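Local coordinates for 1-deoxy-D-xylulose 5-phosphate reductoisomerase (Moraxella catarrhalis, PDB 4ZQG), which catalyses the NADPH-dependent rearrangement and reduction of 1-deoxy-D-xylulose 5-phosphate to 2-C-methyl-D-erythritol 4-phosphate in the MEP pathway of isoprenoid synthesis, using a divalent metal ion, at residues T333-A338 with A366-K371. Numbering follows the deposited sequence.
Sequences TGACIA and ACLDDK
Leu368, in the last turn of helix 359-368, touches Ala335 and Ala338 in the first turns of helix 333-351. Just before it, the side chain of Cys367 sets out toward that helix, yet Cys367 CB stays 4.8 Å from Ala338 O; the residue rests instead on Ile373 and on Ala402 of helix 387-409, where a small, weakly polar thiol fits a buried spot.

Leu368 makes the contact itself. Its CG lies beside the backbone N and anti to the carbonyl carbon (chi1 -78°), and from there the CD2 branch reaches across to the other helix. Leu368 CD2 rests 3.9 Å from Ala335 CB. One helical turn on, Ala338 CB lies 4.2 Å from Leu368 CD2. The same Leu368 CD2 is 3.2 Å from Ala335 O, a close van der Waals approach and not a hydrogen bond. Alanine suits both positions because its short side chain lets the backbones draw close, with the CA atoms of Ala338 and Leu368 6.0 Å apart. Leu368 also packs on Leu324 and Ala328 of helix 320-331, while its carbonyl oxygen accepts a hydrogen bond from the Tyr377 hydroxyl.

Beyond the helix end, Asp370 serves as N-cap of helix 371-374: OD2 accepts a bond from Ile373 N, and OD1 forms a salt bridge with Lys405. A short carboxylate is well suited to meeting backbone N-H groups at a helix start.

With no hydrogen bond or salt bridge joining the two segments, this small helix-to-helix contact within the C-terminal helical region, burying 140 Å² in all, depends on van der Waals packing and the exclusion of water.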
loop_
_atom_site.group_PDB
_atom_site.type_symbol
_atom_site.label_atom_id
_atom_site.label_comp_id
_atom_site.label_asym_id
_atom_site.label_seq_id
_atom_site.Cartn_x
_atom_site.Cartn_y
_atom_site.Cartn_z
ATOM N N THR A 333 8.144 -9.061 28.516
ATOM C CA THR A 333 9.299 -8.169 28.446
ATOM C C THR A 333 10.614 -8.738 29.033
ATOM O O THR A 333 11.653 -8.637 28.431
ATOM C CB THR A 333 8.970 -6.805 29.055
ATOM O OG1 THR A 333 8.052 -6.122 28.185
ATOM C CG2 THR A 333 10.255 -5.961 29.196
ATOM N N GLY A 334 10.574 -9.342 30.191
ATOM C CA GLY A 334 11.724 -10.051 30.678
ATOM C C GLY A 334 12.404 -10.926 29.658
ATOM O O GLY A 334 13.599 -10.877 29.501
ATOM N N ALA A 335 11.672 -11.746 28.940
ATOM C CA ALA A 335 12.309 -12.658 27.986
ATOM C C ALA A 335 12.844 -11.935 26.784
ATOM O O ALA A 335 13.711 -12.447 26.101
ATOM C CB ALA A 335 11.336 -13.716 27.526
ATOM N N CYS A 336 12.266 -10.786 26.486
ATOM C CA CYS A 336 12.716 -9.963 25.363
ATOM C C CYS A 336 14.047 -9.288 25.633
ATOM O O CYS A 336 14.878 -9.155 24.731
ATOM C CB CYS A 336 11.656 -8.937 25.000
ATOM S SG CYS A 336 10.255 -9.767 24.227
ATOM N N ILE A 337 14.234 -8.909 26.895
ATOM C CA ILE A 337 15.489 -8.418 27.415
ATOM C C ILE A 337 16.515 -9.533 27.403
ATOM O O ILE A 337 17.573 -9.411 26.811
ATOM C CB ILE A 337 15.283 -7.846 28.811
ATOM C CG1 ILE A 337 14.483 -6.566 28.671
ATOM C CG2 ILE A 337 16.628 -7.614 29.510
ATOM C CD1 ILE A 337 13.927 -6.059 29.969
ATOM N N ALA A 338 16.194 -10.646 28.028
ATOM C CA ALA A 338 17.063 -11.795 27.916
ATOM C C ALA A 338 17.431 -11.931 26.458
ATOM O O ALA A 338 18.585 -12.062 26.149
ATOM C CB ALA A 338 16.375 -13.058 28.419
ATOM N N ALA A 366 20.065 -20.632 25.336
ATOM C CA ALA A 366 20.593 -21.041 26.625
ATOM C C ALA A 366 20.237 -19.984 27.638
ATOM O O ALA A 366 19.839 -20.295 28.755
ATOM C CB ALA A 366 22.094 -21.268 26.566
ATOM N N CYS A 367 20.330 -18.735 27.217
ATOM C CA CYS A 367 19.878 -17.625 28.049
ATOM C C CYS A 367 18.340 -17.539 28.285
ATOM O O CYS A 367 17.898 -17.197 29.389
ATOM C CB CYS A 367 20.389 -16.314 27.472
ATOM S SG CYS A 367 22.145 -16.078 27.796
ATOM N N LEU A 368 17.524 -17.826 27.275
ATOM C CA LEU A 368 16.098 -17.748 27.486
ATOM C C LEU A 368 15.693 -18.833 28.478
ATOM O O LEU A 368 14.897 -18.559 29.382
ATOM C CB LEU A 368 15.315 -17.870 26.182
ATOM C CG LEU A 368 15.289 -16.604 25.337
ATOM C CD1 LEU A 368 15.072 -16.936 23.881
ATOM C CD2 LEU A 368 14.240 -15.629 25.837
ATOM N N ASP A 369 16.283 -20.026 28.319
ATOM C CA ASP A 369 15.949 -21.188 29.136
ATOM C C ASP A 369 16.723 -21.311 30.446
ATOM O O ASP A 369 16.530 -22.264 31.180
ATOM C CB ASP A 369 16.104 -22.475 28.319
ATOM C CG ASP A 369 15.073 -22.587 27.196
ATOM O OD1 ASP A 369 15.249 -23.473 26.336
ATOM O OD2 ASP A 369 14.096 -21.789 27.163
ATOM N N ASP A 370 17.578 -20.340 30.751
ATOM C CA ASP A 370 18.329 -20.333 32.008
ATOM C C ASP A 370 17.488 -19.972 33.234
ATOM O O ASP A 370 16.825 -18.931 33.247
ATOM C CB ASP A 370 19.459 -19.325 31.901
ATOM C CG ASP A 370 20.317 -19.288 33.130
ATOM O OD1 ASP A 370 21.527 -19.571 32.993
ATOM O OD2 ASP A 370 19.785 -18.979 34.221
ATOM N N LYS A 371 17.583 -20.793 34.287
ATOM C CA LYS A 371 16.715 -20.632 35.458
ATOM C C LYS A 371 16.948 -19.304 36.181
ATOM O O LYS A 371 16.006 -18.694 36.693
ATOM C CB LYS A 371 16.854 -21.812 36.419
ATOM C CG LYS A 371 16.321 -23.122 35.849
#